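Citrinin polyketide synthase (PDB 5MPT) forms part of a non-reducing polyketide synthase for the mycotoxin citrinin, here its C-methyltransferase domain, bound to S-adenosyl-L-homocysteine. Local coordinates at residues 14-19 with 199-204; 191-196 with 310-315. All coordinates share one frame; numbering follows the deposited sequence.

Contact 1: 14-19 with 199-204; sequences KSAILD and KRLPNT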
ATOM      1  N   LYS A  14      -1.751  27.061  -9.286  1.00 25.18           N
ATOM      2  CA  LYS A  14      -0.833  25.995  -9.668  1.00 28.57           C
ATOM      3  C   LYS A  14       0.523  26.135  -8.967  1.00 26.51           C
ATOM      4  O   LYS A  14       1.125  25.118  -8.592  1.00 27.75           O
ATOM      5  CB  LYS A  14      -0.650  25.921 -11.192  1.00 42.97           C
ATOM      6  CG  LYS A  14      -0.232  27.176 -11.901  1.00 67.76           C
ATOM      7  CD  LYS A  14      -0.136  26.949 -13.418  1.00 86.40           C
ATOM      8  CE  LYS A  14      -0.503  28.213 -14.204  1.00 93.51           C
ATOM      9  NZ  LYS A  14      -1.959  28.557 -14.100  1.00 94.20           N
ATOM     10  N   SER A  15       1.009  27.369  -8.753  1.00 27.52           N
ATOM     11  CA  SER A  15       2.338  27.558  -8.156  1.00 28.01           C
ATOM     12  C   SER A  15       2.389  27.038  -6.731  1.00 25.82           C
ATOM     13  O   SER A  15       3.438  26.578  -6.280  1.00 27.30           O
ATOM     14  CB  SER A  15       2.752  29.028  -8.178  1.00 31.13           C
ATOM     15  OG  SER A  15       1.990  29.817  -7.267  1.00 31.90           O
ATOM     16  N   ALA A  16       1.282  27.133  -5.998  1.00 22.59           N
ATOM     17  CA  ALA A  16       1.229  26.612  -4.641  1.00 22.41           C
ATOM     18  C   ALA A  16       1.429  25.109  -4.640  1.00 22.95           C
ATOM     19  O   ALA A  16       2.148  24.567  -3.789  1.00 25.40           O
ATOM     20  CB  ALA A  16      -0.106  26.952  -3.996  1.00 24.23           C
ATOM     21  N   ILE A  17       0.798  24.428  -5.583  1.00 21.29           N
ATOM     22  CA  ILE A  17       0.954  22.983  -5.664  1.00 21.66           C
ATOM     23  C   ILE A  17       2.384  22.626  -6.029  1.00 22.15           C
ATOM     24  O   ILE A  17       3.022  21.781  -5.388  1.00 23.78           O
ATOM     25  CB  ILE A  17      -0.023  22.398  -6.689  1.00 22.22           C
ATOM     26  CG1 ILE A  17      -1.475  22.760  -6.356  1.00 21.79           C
ATOM     27  CG2 ILE A  17       0.160  20.863  -6.694  1.00 23.87           C
ATOM     28  CD1 ILE A  17      -2.444  22.494  -7.519  1.00 22.54           C
ATOM     29  N   LEU A  18       2.879  23.207  -7.117  1.00 24.52           N
ATOM     30  CA  LEU A  18       4.180  22.818  -7.641  1.00 25.36           C
ATOM     31  C   LEU A  18       5.312  23.206  -6.700  1.00 25.93           C
ATOM     32  O   LEU A  18       6.294  22.461  -6.563  1.00 26.90           O
ATOM     33  CB  LEU A  18       4.392  23.442  -9.015  1.00 25.62           C
ATOM     34  CG  LEU A  18       3.408  23.002 -10.085  1.00 29.87           C
ATOM     35  CD1 LEU A  18       3.660  23.922 -11.254  1.00 35.10           C
ATOM     36  CD2 LEU A  18       3.595  21.603 -10.492  1.00 30.28           C
ATOM     37  N   ASP A  19       5.218  24.376  -6.056  1.00 24.16           N
ATOM     38  CA  ASP A  19       6.262  24.764  -5.128  1.00 26.17           C
ATOM     39  C   ASP A  19       6.237  23.906  -3.872  1.00 24.88           C
ATOM     40  O   ASP A  19       7.291  23.488  -3.384  1.00 25.48           O
ATOM     41  CB  ASP A  19       6.132  26.253  -4.787  1.00 29.40           C
ATOM     42  CG  ASP A  19       6.355  27.156  -6.001  1.00 34.91           C
ATOM     43  OD1 ASP A  19       6.891  26.673  -7.023  1.00 38.00           O
ATOM     44  OD2 ASP A  19       6.040  28.369  -5.913  1.00 35.29           O
ATOM     45  N   LYS A 199      -0.101  27.177   3.177  1.00 28.87           N
ATOM     46  CA  LYS A 199       0.550  28.472   3.434  1.00 25.97           C
ATOM     47  C   LYS A 199       0.547  29.385   2.221  1.00 25.37           C
ATOM     48  O   LYS A 199       0.748  30.598   2.379  1.00 25.69           O
ATOM     49  CB  LYS A 199       2.030  28.277   3.864  1.00 29.76           C
ATOM     50  CG  LYS A 199       2.289  27.784   5.263  1.00 38.98           C
ATOM     51  CD  LYS A 199       3.777  27.393   5.400  1.00 45.87           C
ATOM     52  CE  LYS A 199       4.328  27.535   6.826  1.00 52.92           C
ATOM     53  NZ  LYS A 199       3.427  26.965   7.864  1.00 58.85           N
ATOM     54  N   ARG A 200       0.345  28.836   1.027  1.00 25.45           N
ATOM     55  CA  ARG A 200       0.438  29.547  -0.234  1.00 26.62           C
ATOM     56  C   ARG A 200      -0.927  29.800  -0.846  1.00 28.78           C
ATOM     57  O   ARG A 200      -1.011  30.276  -1.986  1.00 32.73           O
ATOM     58  CB  ARG A 200       1.302  28.765  -1.217  1.00 28.61           C
ATOM     59  CG  ARG A 200       2.788  28.813  -0.871  1.00 39.36           C
ATOM     60  CD  ARG A 200       3.501  27.494  -1.206  1.00 47.72           C
ATOM     61  NE  ARG A 200       4.957  27.605  -1.110  1.00 48.34           N
ATOM     62  CZ  ARG A 200       5.687  27.243  -0.057  1.00 45.30           C
ATOM     63  NH1 ARG A 200       5.118  26.732   1.032  1.00 38.32           N
ATOM     64  NH2 ARG A 200       7.002  27.412  -0.097  1.00 48.78           N
ATOM     65  N   LEU A 201      -2.010  29.472  -0.113  1.00 24.70           N
ATOM     66  CA  LEU A 201      -3.349  29.615  -0.657  1.00 23.81           C
ATOM     67  C   LEU A 201      -3.924  30.979  -0.298  1.00 19.64           C
ATOM     68  O   LEU A 201      -3.693  31.480   0.809  1.00 21.34           O
ATOM     69  CB  LEU A 201      -4.264  28.534  -0.116  1.00 27.69           C
ATOM     70  CG  LEU A 201      -3.779  27.134  -0.490  1.00 26.44           C
ATOM     71  CD1 LEU A 201      -4.838  26.077  -0.164  1.00 24.10           C
ATOM     72  CD2 LEU A 201      -3.397  27.058  -1.977  1.00 27.17           C
ATOM     73  N   PRO A 202      -4.673  31.602  -1.220  1.00 18.54           N
ATOM     74  CA  PRO A 202      -5.480  32.768  -0.848  1.00 19.85           C
ATOM     75  C   PRO A 202      -6.503  32.347   0.191  1.00 21.17           C
ATOM     76  O   PRO A 202      -6.938  31.196   0.224  1.00 22.58           O
ATOM     77  CB  PRO A 202      -6.146  33.183  -2.169  1.00 18.10           C
ATOM     78  CG  PRO A 202      -5.227  32.638  -3.248  1.00 16.49           C
ATOM     79  CD  PRO A 202      -4.712  31.325  -2.665  1.00 19.53           C
ATOM     80  N   ASN A 203      -6.852  33.276   1.051  1.00 23.02           N
ATOM     81  CA  ASN A 203      -7.885  33.105   2.069  1.00 29.15           C
ATOM     82  C   ASN A 203      -9.119  33.897   1.647  1.00 28.07           C
ATOM     83  O   ASN A 203      -9.133  35.134   1.724  1.00 30.80           O
ATOM     84  CB  ASN A 203      -7.374  33.579   3.428  1.00 37.42           C
ATOM     85  CG  ASN A 203      -8.294  33.200   4.571  1.00 44.37           C
ATOM     86  OD1 ASN A 203      -9.480  32.943   4.363  1.00 48.42           O
ATOM     87  ND2 ASN A 203      -7.747  33.149   5.790  1.00 44.82           N
ATOM     88  N   THR A 204     -10.171  33.193   1.241  1.00 25.78           N
ATOM     89  CA  THR A 204     -11.432  33.821   0.872  1.00 28.40           C
ATOM     90  C   THR A 204     -12.562  33.442   1.816  1.00 31.78           C
ATOM     91  O   THR A 204     -13.697  33.873   1.606  1.00 33.57           O
ATOM     92  CB  THR A 204     -11.828  33.464  -0.561  1.00 29.40           C
ATOM     93  OG1 THR A 204     -11.847  32.035  -0.707  1.00 29.38           O
ATOM     94  CG2 THR A 204     -10.854  34.062  -1.558  1.00 28.95           C
TER
HETATM   95  O   HOH W   1       4.992  29.442  -3.537  1.00 36.87           O
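The first turn of helix 14-26 meets the loop that leaves helix 181-198 for strand 208-213. A16 sits at the middle of this join. Its CB lies 3.6 Å from CB of R200 and faces the loop directly. The same methyl reaches L201, with CB of A16 3.9 Å from CD2 of L201. The backbones are close here: the CA atoms of A16 and R200 are 5.4 Å apart. One turn further on, D19 meets the outer part of R200. The R200 side chain sets off beside its own backbone N (chi1 -73°) and bends at chi2 (145°), which carries NE past CB of D19. The opposite charges do not touch, since OD2 of D19 is 5.0 Å from NE of R200. A water bridges them. It donates to OD2 of D19 at 2.8 Å and accepts from NE of R200 at 3.0 Å. Each charged group has a second partner: OD1 of D19 forms a salt bridge with R22, and NH1 of R200 bonds back to O of Q196. This is helix-to-loop packing at the loop that leads into the first sheet strand, 208-213, of a Rossmann-like class I methyltransferase fold.

Contact 2: 191-196 with 310-315; sequences EFFLEQ and FLLLLE
OE2 of E195 is held by a salt bridge from R230 and by a long, weak ion pair from K199, on the side of the helix away from strand 309-316, while F193 of the same helix turns to F310 and L312. The contact itself is apolar and buried. F193 stands with CG roughly opposite its backbone N (chi1 161°), which sends the ring out from helix 181-198 to the strand. F310 comes to meet it from the opposite direction. CZ of F193 lies 3.6 Å from CZ of F310, and CE2 of F310 sits at the edge of the F193 ring, in its plane. The ring planes are 68° apart and the centroids 5.6 Å apart, so the pair is oblique. The helix thus packs on one face of the central mixed sheet of a class I methyltransferase, whose strand order is 3-2-1-4-5-7-6. Further along strand 309-316, L312 passes alongside F193 and brings CD2 to 3.9 Å from CD2 of F193. Helix 14-26 adds A20 and A24 to the surroundings of F193. Beside F310 lies I281 of the neighbouring parallel strand 279-285. Near the end of the strand, OE1 of the active-site residue E315 is hydrogen-bonded to ND1 of H289, also an active-site residue.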
ATOM      1  N   GLU A 191       1.855  15.116   4.820  1.00 21.37           N
ATOM      2  CA  GLU A 191       1.525  16.207   5.743  1.00 22.99           C
ATOM      3  C   GLU A 191       2.343  17.457   5.444  1.00 20.19           C
ATOM      4  O   GLU A 191       1.807  18.560   5.401  1.00 21.02           O
ATOM      5  CB  GLU A 191       1.741  15.798   7.192  1.00 27.05           C
ATOM      6  CG  GLU A 191       0.884  14.638   7.669  1.00 28.35           C
ATOM      7  CD  GLU A 191       1.254  14.253   9.088  1.00 30.69           C
ATOM      8  OE1 GLU A 191       1.684  13.091   9.286  1.00 32.01           O
ATOM      9  OE2 GLU A 191       1.145  15.125   9.988  1.00 32.43           O
ATOM     10  N   PHE A 192       3.659  17.306   5.287  1.00 19.25           N
ATOM     11  CA  PHE A 192       4.535  18.439   5.011  1.00 19.79           C
ATOM     12  C   PHE A 192       4.152  19.131   3.707  1.00 19.55           C
ATOM     13  O   PHE A 192       4.039  20.372   3.637  1.00 21.07           O
ATOM     14  CB  PHE A 192       5.993  17.932   5.003  1.00 18.55           C
ATOM     15  CG  PHE A 192       6.996  18.973   4.676  1.00 19.91           C
ATOM     16  CD1 PHE A 192       7.010  20.191   5.352  1.00 19.61           C
ATOM     17  CD2 PHE A 192       7.941  18.741   3.685  1.00 22.99           C
ATOM     18  CE1 PHE A 192       8.005  21.133   5.075  1.00 20.27           C
ATOM     19  CE2 PHE A 192       8.905  19.697   3.374  1.00 24.12           C
ATOM     20  CZ  PHE A 192       8.939  20.886   4.071  1.00 21.78           C
ATOM     21  N   PHE A 193       3.878  18.341   2.675  1.00 19.17           N
ATOM     22  CA  PHE A 193       3.459  18.899   1.405  1.00 19.38           C
ATOM     23  C   PHE A 193       2.197  19.734   1.592  1.00 19.53           C
ATOM     24  O   PHE A 193       2.119  20.896   1.157  1.00 19.92           O
ATOM     25  CB  PHE A 193       3.225  17.774   0.400  1.00 18.13           C
ATOM     26  CG  PHE A 193       2.372  18.178  -0.756  1.00 18.82           C
ATOM     27  CD1 PHE A 193       2.802  19.150  -1.649  1.00 19.18           C
ATOM     28  CD2 PHE A 193       1.131  17.588  -0.950  1.00 19.41           C
ATOM     29  CE1 PHE A 193       2.031  19.564  -2.708  1.00 20.66           C
ATOM     30  CE2 PHE A 193       0.344  17.982  -2.019  1.00 21.65           C
ATOM     31  CZ  PHE A 193       0.782  18.986  -2.903  1.00 21.91           C
ATOM     32  N   LEU A 194       1.181  19.151   2.245  1.00 21.46           N
ATOM     33  CA  LEU A 194      -0.090  19.856   2.393  1.00 22.95           C
ATOM     34  C   LEU A 194       0.060  21.122   3.243  1.00 22.01           C
ATOM     35  O   LEU A 194      -0.563  22.149   2.945  1.00 23.22           O
ATOM     36  CB  LEU A 194      -1.142  18.928   2.990  1.00 26.54           C
ATOM     37  CG  LEU A 194      -1.637  17.818   2.060  1.00 32.08           C
ATOM     38  CD1 LEU A 194      -2.487  16.806   2.833  1.00 34.59           C
ATOM     39  CD2 LEU A 194      -2.427  18.416   0.876  1.00 34.65           C
ATOM     40  N   GLU A 195       0.867  21.068   4.313  1.00 21.65           N
ATOM     41  CA  GLU A 195       1.072  22.250   5.133  1.00 22.14           C
ATOM     42  C   GLU A 195       1.713  23.358   4.314  1.00 22.56           C
ATOM     43  O   GLU A 195       1.274  24.517   4.361  1.00 22.39           O
ATOM     44  CB  GLU A 195       1.932  21.905   6.353  1.00 23.12           C
ATOM     45  CG  GLU A 195       2.126  23.097   7.237  1.00 26.84           C
ATOM     46  CD  GLU A 195       2.648  22.750   8.609  1.00 32.62           C
ATOM     47  OE1 GLU A 195       3.251  21.679   8.757  1.00 31.90           O
ATOM     48  OE2 GLU A 195       2.447  23.544   9.551  1.00 38.30           O
ATOM     49  N   GLN A 196       2.738  23.018   3.530  1.00 22.63           N
ATOM     50  CA  GLN A 196       3.402  24.035   2.719  1.00 23.01           C
ATOM     51  C   GLN A 196       2.473  24.540   1.626  1.00 22.01           C
ATOM     52  O   GLN A 196       2.534  25.715   1.218  1.00 23.09           O
ATOM     53  CB  GLN A 196       4.682  23.448   2.120  1.00 23.53           C
ATOM     54  CG  GLN A 196       5.765  23.185   3.156  1.00 22.97           C
ATOM     55  CD  GLN A 196       6.211  24.478   3.818  1.00 25.89           C
ATOM     56  OE1 GLN A 196       6.427  25.488   3.151  1.00 27.60           O
ATOM     57  NE2 GLN A 196       6.235  24.478   5.133  1.00 26.55           N
ATOM     58  N   PHE A 310      -5.904  18.392  -7.879  1.00 19.58           N
ATOM     59  CA  PHE A 310      -4.913  17.364  -8.145  1.00 17.99           C
ATOM     60  C   PHE A 310      -5.196  16.116  -7.334  1.00 19.20           C
ATOM     61  O   PHE A 310      -5.832  16.139  -6.267  1.00 19.29           O
ATOM     62  CB  PHE A 310      -3.483  17.832  -7.839  1.00 17.87           C
ATOM     63  CG  PHE A 310      -3.243  18.159  -6.407  1.00 18.73           C
ATOM     64  CD1 PHE A 310      -3.398  19.443  -5.948  1.00 18.80           C
ATOM     65  CD2 PHE A 310      -2.806  17.196  -5.529  1.00 19.69           C
ATOM     66  CE1 PHE A 310      -3.178  19.761  -4.650  1.00 18.98           C
ATOM     67  CE2 PHE A 310      -2.553  17.523  -4.208  1.00 18.74           C
ATOM     68  CZ  PHE A 310      -2.730  18.788  -3.767  1.00 17.68           C
ATOM     69  N   LEU A 311      -4.654  15.032  -7.855  1.00 18.54           N
ATOM     70  CA  LEU A 311      -4.589  13.746  -7.189  1.00 19.71           C
ATOM     71  C   LEU A 311      -3.224  13.573  -6.535  1.00 19.98           C
ATOM     72  O   LEU A 311      -2.197  13.779  -7.185  1.00 19.87           O
ATOM     73  CB  LEU A 311      -4.826  12.634  -8.205  1.00 20.35           C
ATOM     74  CG  LEU A 311      -4.536  11.177  -7.778  1.00 20.18           C
ATOM     75  CD1 LEU A 311      -5.460  10.773  -6.655  1.00 22.11           C
ATOM     76  CD2 LEU A 311      -4.722  10.289  -8.976  1.00 19.38           C
ATOM     77  N   LEU A 312      -3.227  13.108  -5.294  1.00 17.79           N
ATOM     78  CA  LEU A 312      -2.011  12.711  -4.589  1.00 19.22           C
ATOM     79  C   LEU A 312      -2.135  11.233  -4.260  1.00 18.93           C
ATOM     80  O   LEU A 312      -2.827  10.856  -3.311  1.00 18.88           O
ATOM     81  CB  LEU A 312      -1.789  13.546  -3.335  1.00 19.53           C
ATOM     82  CG  LEU A 312      -0.433  13.290  -2.690  1.00 20.05           C
ATOM     83  CD1 LEU A 312       0.711  13.750  -3.565  1.00 21.52           C
ATOM     84  CD2 LEU A 312      -0.353  14.045  -1.389  1.00 17.31           C
ATOM     85  N   LEU A 313      -1.462  10.420  -5.057  1.00 18.86           N
ATOM     86  CA  LEU A 313      -1.326   8.999  -4.769  1.00 18.34           C
ATOM     87  C   LEU A 313      -0.193   8.745  -3.783  1.00 17.26           C
ATOM     88  O   LEU A 313       0.866   9.392  -3.821  1.00 18.61           O
ATOM     89  CB  LEU A 313      -1.037   8.221  -6.046  1.00 18.65           C
ATOM     90  CG  LEU A 313      -2.103   8.206  -7.116  1.00 20.80           C
ATOM     91  CD1 LEU A 313      -1.498   7.745  -8.423  1.00 23.35           C
ATOM     92  CD2 LEU A 313      -3.238   7.262  -6.711  1.00 20.84           C
ATOM     93  N   LEU A 314      -0.421   7.798  -2.889  0.54 17.13           N
ATOM     94  CA  LEU A 314       0.655   7.173  -2.130  0.54 19.50           C
ATOM     95  C   LEU A 314       0.599   5.722  -2.553  0.54 18.44           C
ATOM     96  O   LEU A 314      -0.354   5.023  -2.203  0.54 21.42           O
ATOM     97  CB  LEU A 314       0.466   7.329  -0.623  0.54 19.98           C
ATOM     98  CG  LEU A 314       1.723   7.086   0.226  0.54 23.12           C
ATOM     99  CD1 LEU A 314       1.483   7.493   1.670  0.54 24.50           C
ATOM    100  CD2 LEU A 314       2.186   5.647   0.175  0.54 24.89           C
ATOM    101  N   GLU A 315       1.559   5.299  -3.373  1.00 20.87           N
ATOM    102  CA  GLU A 315       1.529   3.974  -3.974  1.00 22.22           C
ATOM    103  C   GLU A 315       2.841   3.255  -3.788  1.00 20.50           C
ATOM    104  O   GLU A 315       3.919   3.837  -3.943  1.00 21.70           O
ATOM    105  CB  GLU A 315       1.223   4.057  -5.475  1.00 23.23           C
ATOM    106  CG  GLU A 315      -0.229   4.188  -5.771  1.00 22.32           C
ATOM    107  CD  GLU A 315      -0.960   2.875  -5.627  1.00 21.32           C
ATOM    108  OE1 GLU A 315      -0.294   1.806  -5.606  1.00 21.04           O
ATOM    109  OE2 GLU A 315      -2.199   2.915  -5.508  1.00 19.65           O
TER

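How the contacts relate
Contacts 1 and 2 adjoin, with centres 13 Å apart. I17 joins them: it lies on the 14-19 turn but points away from the 199-204 loop. Its CD1 is 3.6 Å from CD1 of F310, and its backbone O is 3.6 Å from CE1 of F193. Helix 181-198 also ties them together, since contact 2 uses its body and contact 1 the loop just after it. Along the chain the segments alternate. The centre of contact 1 is about 28 Å from the centre of the chain, that of contact 2 about 15 Å. The strand of contact 2 runs on to the active-site residue E315, although the packed side chains lie away from that site. The L312 side chain is about 12 Å from the bound S-adenosyl-L-homocysteine.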